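Local coordinates for periplasmic divalent cation tolerance protein (Synechococcus elongatus, PDB 6GDX), which is a trimeric PII-like protein of the CutA family, nominally assigned copper binding but possibly acting as a small-molecule carrier or signalling protein, at residues B[38-43]-B[81-86]; B[33-38]-B[86-91]. All coordinates share one frame; numbering follows the deposited sequence.

Contact 1: B[38-43]-B[81-86]; sequences TTVSTE and TEQQMS
The carbonyl oxygen of Ser-41 accepts hydrogen bonds from two waters, each reaching across to 81-86. One, 2.7 Å from Ser-41 O, accepts a bond from Gln-83 NE2; the other also donates to Thr-81 O and accepts from Thr-81 OG1. Water thus continues the pairing where strand 38-40 ends. Before that point these central strands of the ferredoxin-like sheet run antiparallel, with reciprocal backbone bonds in the Thr-38/Met-85 and Val-40/Gln-83 pairs; Met-85 N to Thr-38 O measures 2.8 Å. The intervening non-hydrogen-bonded pair, Thr-39/Gln-84, brings Thr-39 CA to 3.1 Å from Gln-83 O as a CA-H...O contact. Set between the backbone N and the carbonyl carbon (chi1 67°), Thr-39 OG1 lies 3.0 Å from Glu-82 OE1, although its proton has another acceptor nearby. Ser-69 also bonds Glu-82 OE1, while Tyr-107 holds OE2, so both carboxylate oxygens have partners. On the other face Val-40 presents both methyls to the Met-85 sulfur, CG1 lying 3.9 Å from SD. Ala-46 and Leu-49 of helix 43-55 pack over this Val-40, Gln-83 and Met-85 face, and strand 61-73 pairs with the far edge of 81-86 through Ile-67, Thr-65 and Ser-63.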
ATOM      1  N   THR B  38       2.915  -8.860  -4.166  1.00  8.23           N
ATOM      2  CA  THR B  38       2.685 -10.290  -4.013  1.00  8.28           C
ATOM      3  C   THR B  38       2.934 -10.665  -2.548  1.00  8.31           C
ATOM      4  O   THR B  38       3.393  -9.830  -1.762  1.00  9.76           O
ATOM      5  CB  THR B  38       3.550 -11.115  -4.970  1.00  9.74           C
ATOM      6  OG1 THR B  38       3.133 -12.485  -4.938  1.00 10.03           O
ATOM      7  CG2 THR B  38       5.005 -11.021  -4.657  1.00 11.42           C
ATOM      8  N   THR B  39       2.619 -11.900  -2.179  1.00  8.82           N
ATOM      9  CA  THR B  39       2.909 -12.403  -0.832  1.00  9.15           C
ATOM     10  C   THR B  39       3.633 -13.721  -0.942  1.00  9.10           C
ATOM     11  O   THR B  39       3.492 -14.457  -1.914  1.00 10.10           O
ATOM     12  CB  THR B  39       1.643 -12.573   0.013  1.00 10.38           C
ATOM     13  OG1 THR B  39       0.853 -13.612  -0.534  1.00 13.43           O
ATOM     14  CG2 THR B  39       0.842 -11.301   0.099  1.00 10.84           C
ATOM     15  N   VAL B  40       4.420 -14.016   0.102  1.00  9.12           N
ATOM     16  CA  VAL B  40       4.995 -15.338   0.315  1.00  9.43           C
ATOM     17  C   VAL B  40       4.728 -15.722   1.770  1.00  9.74           C
ATOM     18  O   VAL B  40       4.184 -14.931   2.544  1.00 10.80           O
ATOM     19  CB  VAL B  40       6.505 -15.366   0.004  1.00 10.53           C
ATOM     20  CG1 VAL B  40       6.764 -15.012  -1.434  1.00 11.38           C
ATOM     21  CG2 VAL B  40       7.283 -14.437   0.928  1.00 10.82           C
ATOM     22  N   SER B  41       5.081 -16.947   2.152  1.00 10.40           N
ATOM     23  CA  SER B  41       4.739 -17.403   3.488  1.00 11.54           C
ATOM     24  C   SER B  41       5.695 -16.917   4.574  1.00 11.69           C
ATOM     25  O   SER B  41       5.226 -16.478   5.622  1.00 13.90           O
ATOM     26  CB  SER B  41       4.658 -18.928   3.531  1.00 13.20           C
ATOM     27  OG  SER B  41       4.357 -19.384   4.829  1.00 17.49           O
ATOM     28  N   THR B  42       7.009 -16.997   4.343  1.00 11.22           N
ATOM     29  CA  THR B  42       7.986 -16.769   5.413  1.00 11.50           C
ATOM     30  C   THR B  42       8.916 -15.611   5.118  1.00 10.78           C
ATOM     31  O   THR B  42       9.134 -15.217   3.955  1.00 10.73           O
ATOM     32  CB  THR B  42       8.853 -18.011   5.690  1.00 12.60           C
ATOM     33  OG1 THR B  42       9.716 -18.182   4.577  1.00 13.53           O
ATOM     34  CG2 THR B  42       7.998 -19.267   5.916  1.00 12.88           C
ATOM     35  N   GLU B  43       9.460 -15.045   6.179  1.00 11.18           N
ATOM     36  CA  GLU B  43      10.469 -14.009   6.096  1.00 10.84           C
ATOM     37  C   GLU B  43      11.666 -14.461   5.274  1.00 10.89           C
ATOM     38  O   GLU B  43      12.131 -13.709   4.430  1.00 11.42           O
ATOM     39  CB  GLU B  43      10.852 -13.562   7.487  1.00 12.49           C
ATOM     40  CG  GLU B  43      11.891 -12.472   7.510  1.00 14.85           C
ATOM     41  CD  GLU B  43      12.291 -12.083   8.916  1.00 18.45           C
ATOM     42  OE1 GLU B  43      12.513 -10.905   9.133  1.00 23.02           O
ATOM     43  OE2 GLU B  43      12.429 -12.942   9.819  1.00 20.83           O
ATOM     44  N   THR B  81      -0.162 -16.348   8.446  1.00 10.41           N
ATOM     45  CA  THR B  81       0.883 -15.331   8.375  1.00 10.08           C
ATOM     46  C   THR B  81       1.550 -15.388   7.035  1.00 10.31           C
ATOM     47  O   THR B  81       1.805 -16.460   6.476  1.00 11.94           O
ATOM     48  CB  THR B  81       1.915 -15.531   9.482  1.00 12.67           C
ATOM     49  OG1 THR B  81       2.441 -16.847   9.399  1.00 15.17           O
ATOM     50  CG2 THR B  81       1.287 -15.283  10.817  1.00 14.47           C
ATOM     51  N   GLU B  82       1.824 -14.215   6.497  1.00  9.67           N
ATOM     52  CA  GLU B  82       2.500 -14.071   5.209  1.00  9.55           C
ATOM     53  C   GLU B  82       3.402 -12.858   5.282  1.00  9.21           C
ATOM     54  O   GLU B  82       3.413 -12.096   6.254  1.00  9.94           O
ATOM     55  CB  GLU B  82       1.505 -13.961   4.056  1.00 10.55           C
ATOM     56  CG  GLU B  82       0.721 -15.218   3.762  1.00 12.12           C
ATOM     57  CD  GLU B  82      -0.008 -15.181   2.431  1.00 13.92           C
ATOM     58  OE1 GLU B  82      -0.544 -14.125   2.107  1.00 15.75           O
ATOM     59  OE2 GLU B  82      -0.044 -16.235   1.723  1.00 17.43           O
ATOM     60  N   GLN B  83       4.192 -12.696   4.224  1.00  9.34           N
ATOM     61  CA  GLN B  83       4.999 -11.498   4.040  1.00  9.11           C
ATOM     62  C   GLN B  83       4.461 -10.810   2.807  1.00  9.01           C
ATOM     63  O   GLN B  83       4.455 -11.403   1.713  1.00  9.95           O
ATOM     64  CB  GLN B  83       6.458 -11.854   3.807  1.00 10.01           C
ATOM     65  CG  GLN B  83       7.065 -12.638   4.976  1.00 11.80           C
ATOM     66  CD  GLN B  83       7.345 -11.781   6.189  1.00 14.11           C
ATOM     67  OE1 GLN B  83       7.821 -10.659   6.073  1.00 17.96           O
ATOM     68  NE2 GLN B  83       7.078 -12.309   7.360  1.00 15.29           N
ATOM     69  N   GLN B  84       4.029  -9.565   2.944  1.00  8.55           N
ATOM     70  CA  GLN B  84       3.666  -8.747   1.805  1.00  8.54           C
ATOM     71  C   GLN B  84       4.936  -8.188   1.186  1.00  8.62           C
ATOM     72  O   GLN B  84       5.754  -7.569   1.878  1.00 10.11           O
ATOM     73  CB  GLN B  84       2.761  -7.590   2.247  1.00  9.57           C
ATOM     74  CG  GLN B  84       2.306  -6.665   1.131  1.00 10.70           C
ATOM     75  CD  GLN B  84       1.302  -7.349   0.252  1.00 12.00           C
ATOM     76  OE1 GLN B  84       0.235  -7.732   0.737  1.00 13.59           O
ATOM     77  NE2 GLN B  84       1.624  -7.559  -1.020  1.00 13.93           N
ATOM     78  N   MET B  85       5.057  -8.323  -0.113  1.00  8.38           N
ATOM     79  CA  MET B  85       6.172  -7.793  -0.870  1.00  8.79           C
ATOM     80  C   MET B  85       5.707  -6.742  -1.853  1.00  8.46           C
ATOM     81  O   MET B  85       4.626  -6.884  -2.450  1.00 10.18           O
ATOM     82  CB  MET B  85       6.872  -8.927  -1.607  1.00  9.50           C
ATOM     83  CG  MET B  85       7.288 -10.051  -0.694  1.00 10.72           C
ATOM     84  SD  MET B  85       8.242 -11.355  -1.538  1.00 11.13           S
ATOM     85  CE  MET B  85       9.747 -10.453  -1.854  1.00 10.48           C
ATOM     86  N   SER B  86       6.489  -5.689  -1.992  1.00  7.74           N
ATOM     87  CA  SER B  86       6.236  -4.625  -2.951  1.00  8.39           C
ATOM     88  C   SER B  86       7.500  -4.401  -3.754  1.00  8.22           C
ATOM     89  O   SER B  86       8.520  -3.949  -3.211  1.00  9.08           O
ATOM     90  CB  SER B  86       5.828  -3.357  -2.225  1.00  9.89           C
ATOM     91  OG  SER B  86       5.765  -2.271  -3.101  1.00 13.13           O
TER
HETATM   92  O   HOH W   1       5.477 -14.650   7.643  1.00 20.73           O
HETATM   93  O   HOH W   2       3.849 -17.880   7.426  1.00 28.86           O
HETATM   94  O   HOH W   3       1.723 -18.692   5.557  1.00 67.28           O

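Contact 2: B[33-38]-B[86-91]; sequences LRLLLT and SFKTTV
Val-91 lies under one face of the Arg-34 guanidinium, its CB 3.7 Å from the plane and over the centre of the group. The valine's CG2 methyl extends toward one end, 3.4 Å from Arg-34 NH2. A bend at chi2 (-71°) turns the arginine chain alongside the valine, and Arg-34 NH1 donates to Leu-33 O at 2.9 Å with the acceptor close to the guanidinium plane. Ala-31 O takes a further bond from NH1, which helps fix the rotation of the group.

On the same face of the sheet, Leu-36 and Phe-87 run alongside each other from neighbouring strands, with Leu-36 CD2 4.0 Å from Phe-87 CD1. Leu-36 O sits in the ring plane at its edge, 3.5 Å from Phe-87 CD1, and the Thr-38 methyl CG2 approaches Phe-87 CE1 at 3.7 Å. The opposite face carries Leu-35, whose CD2 rests on the aliphatic part of Lys-88, 3.6 Å from Lys-88 CG. Bent at chi2 (62°), that lysine folds back along its own strand, and Lys-88 NZ bonds Ser-86 OG at 3.0 Å.

Behind these contacts stand paired backbone bonds between Arg-34 and Thr-89 and between Leu-36 and Phe-87, in central strands of the ferredoxin-like sheet whose directions differ by 149°. Helix 91-104, whose start is capped by Thr-90, lays Leu-94, Leu-97 and Leu-101 over the Arg-34, Leu-36 and Phe-87 face. Strand 113-115 pairs with the other edge of 33-38, while Leu-113 of a second subunit packs on Leu-33 and Leu-35.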
ATOM      1  N   LEU B  33       6.378   4.043 -13.942  1.00  9.99           N
ATOM      2  CA  LEU B  33       6.775   3.303 -12.716  1.00  9.64           C
ATOM      3  C   LEU B  33       5.663   2.342 -12.335  1.00  9.19           C
ATOM      4  O   LEU B  33       4.478   2.595 -12.602  1.00  9.76           O
ATOM      5  CB  LEU B  33       7.060   4.289 -11.604  1.00 10.64           C
ATOM      6  CG  LEU B  33       8.135   5.331 -11.895  1.00 11.95           C
ATOM      7  CD1 LEU B  33       8.346   6.194 -10.662  1.00 12.71           C
ATOM      8  CD2 LEU B  33       9.448   4.738 -12.394  1.00 13.27           C
ATOM      9  N   ARG B  34       6.037   1.260 -11.671  1.00  9.08           N
ATOM     10  CA  ARG B  34       5.094   0.222 -11.287  1.00  8.90           C
ATOM     11  C   ARG B  34       5.464  -0.331  -9.931  1.00  8.49           C
ATOM     12  O   ARG B  34       6.654  -0.454  -9.599  1.00  9.47           O
ATOM     13  CB  ARG B  34       5.082  -0.932 -12.280  1.00  9.57           C
ATOM     14  CG  ARG B  34       4.650  -0.586 -13.684  1.00 10.20           C
ATOM     15  CD  ARG B  34       3.159  -0.298 -13.740  1.00 10.29           C
ATOM     16  NE  ARG B  34       2.669  -0.092 -15.099  1.00 10.99           N
ATOM     17  CZ  ARG B  34       2.756   1.053 -15.763  1.00 11.34           C
ATOM     18  NH1 ARG B  34       3.380   2.106 -15.253  1.00 11.87           N
ATOM     19  NH2 ARG B  34       2.219   1.129 -16.987  1.00 13.56           N
ATOM     20  N   LEU B  35       4.435  -0.693  -9.164  1.00  8.33           N
ATOM     21  CA  LEU B  35       4.598  -1.445  -7.900  1.00  8.55           C
ATOM     22  C   LEU B  35       3.913  -2.776  -8.079  1.00  8.66           C
ATOM     23  O   LEU B  35       2.684  -2.824  -8.245  1.00 11.14           O
ATOM     24  CB  LEU B  35       3.945  -0.720  -6.745  1.00 10.12           C
ATOM     25  CG  LEU B  35       4.435   0.660  -6.401  1.00 12.82           C
ATOM     26  CD1 LEU B  35       3.568   1.307  -5.322  1.00 14.32           C
ATOM     27  CD2 LEU B  35       5.888   0.631  -5.980  1.00 15.39           C
ATOM     28  N   LEU B  36       4.649  -3.866  -8.027  1.00  8.02           N
ATOM     29  CA  LEU B  36       4.061  -5.196  -8.088  1.00  8.17           C
ATOM     30  C   LEU B  36       3.963  -5.723  -6.672  1.00  8.17           C
ATOM     31  O   LEU B  36       4.974  -5.803  -5.951  1.00  8.95           O
ATOM     32  CB  LEU B  36       4.852  -6.102  -9.013  1.00  9.30           C
ATOM     33  CG  LEU B  36       4.277  -7.503  -9.184  1.00 10.33           C
ATOM     34  CD1 LEU B  36       4.657  -8.070 -10.551  1.00 11.60           C
ATOM     35  CD2 LEU B  36       4.687  -8.488  -8.106  1.00 11.76           C
ATOM     36  N   LEU B  37       2.749  -6.113  -6.287  1.00  8.24           N
ATOM     37  CA  LEU B  37       2.461  -6.639  -4.951  1.00  8.55           C
ATOM     38  C   LEU B  37       2.222  -8.119  -5.018  1.00  8.18           C
ATOM     39  O   LEU B  37       1.424  -8.598  -5.848  1.00  9.57           O
ATOM     40  CB  LEU B  37       1.205  -5.952  -4.401  1.00  9.58           C
ATOM     41  CG  LEU B  37       1.198  -4.427  -4.432  1.00 12.32           C
ATOM     42  CD1 LEU B  37      -0.144  -3.914  -3.918  1.00 13.75           C
ATOM     43  CD2 LEU B  37       2.378  -3.809  -3.736  1.00 14.95           C
ATOM     44  N   THR B  38       2.915  -8.860  -4.166  1.00  8.23           N
ATOM     45  CA  THR B  38       2.685 -10.290  -4.013  1.00  8.28           C
ATOM     46  C   THR B  38       2.934 -10.665  -2.548  1.00  8.31           C
ATOM     47  O   THR B  38       3.393  -9.830  -1.762  1.00  9.76           O
ATOM     48  CB  THR B  38       3.550 -11.115  -4.970  1.00  9.74           C
ATOM     49  OG1 THR B  38       3.133 -12.485  -4.938  1.00 10.03           O
ATOM     50  CG2 THR B  38       5.005 -11.021  -4.657  1.00 11.42           C
ATOM     51  N   SER B  86       6.489  -5.689  -1.992  1.00  7.74           N
ATOM     52  CA  SER B  86       6.236  -4.625  -2.951  1.00  8.39           C
ATOM     53  C   SER B  86       7.500  -4.401  -3.754  1.00  8.22           C
ATOM     54  O   SER B  86       8.520  -3.949  -3.211  1.00  9.08           O
ATOM     55  CB  SER B  86       5.828  -3.357  -2.225  1.00  9.89           C
ATOM     56  OG  SER B  86       5.765  -2.271  -3.101  1.00 13.13           O
ATOM     57  N   PHE B  87       7.437  -4.731  -5.020  1.00  7.80           N
ATOM     58  CA  PHE B  87       8.554  -4.622  -5.954  1.00  8.45           C
ATOM     59  C   PHE B  87       8.403  -3.315  -6.723  1.00  8.56           C
ATOM     60  O   PHE B  87       7.397  -3.086  -7.417  1.00  9.61           O
ATOM     61  CB  PHE B  87       8.550  -5.768  -6.975  1.00  9.31           C
ATOM     62  CG  PHE B  87       8.812  -7.143  -6.404  1.00  9.40           C
ATOM     63  CD1 PHE B  87       7.848  -7.827  -5.668  1.00  9.86           C
ATOM     64  CD2 PHE B  87      10.012  -7.780  -6.637  1.00 10.35           C
ATOM     65  CE1 PHE B  87       8.104  -9.079  -5.155  1.00 10.16           C
ATOM     66  CE2 PHE B  87      10.266  -9.049  -6.137  1.00 11.54           C
ATOM     67  CZ  PHE B  87       9.301  -9.716  -5.423  1.00 10.71           C
ATOM     68  N   LYS B  88       9.412  -2.456  -6.630  1.00  8.36           N
ATOM     69  CA  LYS B  88       9.440  -1.178  -7.358  1.00  9.06           C
ATOM     70  C   LYS B  88      10.185  -1.393  -8.654  1.00  8.87           C
ATOM     71  O   LYS B  88      11.392  -1.751  -8.649  1.00 10.27           O
ATOM     72  CB  LYS B  88      10.191  -0.116  -6.565  1.00 10.74           C
ATOM     73  CG  LYS B  88       9.462   0.524  -5.452  1.00 13.61           C
ATOM     74  CD  LYS B  88       9.059  -0.449  -4.397  1.00 14.61           C
ATOM     75  CE  LYS B  88       8.705   0.280  -3.129  1.00 16.74           C
ATOM     76  NZ  LYS B  88       8.122  -0.662  -2.150  1.00 17.80           N
ATOM     77  N   THR B  89       9.510  -1.169  -9.770  1.00  9.03           N
ATOM     78  CA  THR B  89      10.099  -1.418 -11.086  1.00 10.08           C
ATOM     79  C   THR B  89       9.541  -0.454 -12.095  1.00  9.94           C
ATOM     80  O   THR B  89       8.814   0.480 -11.769  1.00 10.38           O
ATOM     81  CB  THR B  89       9.888  -2.908 -11.443  1.00 11.61           C
ATOM     82  OG1 THR B  89      10.734  -3.269 -12.517  1.00 13.26           O
ATOM     83  CG2 THR B  89       8.442  -3.271 -11.752  1.00 12.16           C
ATOM     84  N   THR B  90       9.911  -0.670 -13.344  1.00 10.82           N
ATOM     85  CA  THR B  90       9.399   0.137 -14.442  1.00 11.02           C
ATOM     86  C   THR B  90       8.457  -0.693 -15.276  1.00 11.02           C
ATOM     87  O   THR B  90       8.466  -1.916 -15.263  1.00 11.95           O
ATOM     88  CB  THR B  90      10.536   0.586 -15.356  1.00 12.53           C
ATOM     89  OG1 THR B  90      11.184  -0.578 -15.880  1.00 13.47           O
ATOM     90  CG2 THR B  90      11.555   1.479 -14.648  1.00 14.69           C
ATOM     91  N   VAL B  91       7.655  -0.014 -16.096  1.00 11.18           N
ATOM     92  CA  VAL B  91       6.775  -0.738 -17.000  1.00 12.55           C
ATOM     93  C   VAL B  91       7.593  -1.613 -17.940  1.00 12.91           C
ATOM     94  O   VAL B  91       7.145  -2.703 -18.308  1.00 14.02           O
ATOM     95  CB  VAL B  91       5.828   0.211 -17.751  1.00 14.32           C
ATOM     96  CG1 VAL B  91       6.584   1.165 -18.650  1.00 16.27           C
ATOM     97  CG2 VAL B  91       4.783  -0.606 -18.506  1.00 16.35           C
TER

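In the fold
Contacts 1 and 2 are consecutive lengths of one antiparallel pairing, strand 33-40 with strand 76-90, at the middle of the ferredoxin-like sheet. Their centres are 15 Å apart, and both include Thr-38 and Ser-86. At the join, Gln-84 NE2 of contact 1 packs 3.8 Å from Leu-37 CB of contact 2. Contact 2 is the deeper, its centre about 5 Å from the chain centre against about 10 Å for contact 1. A Bis-Tris molecule, probably from crystallisation, lies beside contact 1, its nearest atom about 3 Å from the Glu-82 side chain. Contact 1 reaches the second subunit through a weak bond from Glu-43 to its Gln-68, while contact 2 packs on both neighbouring subunits.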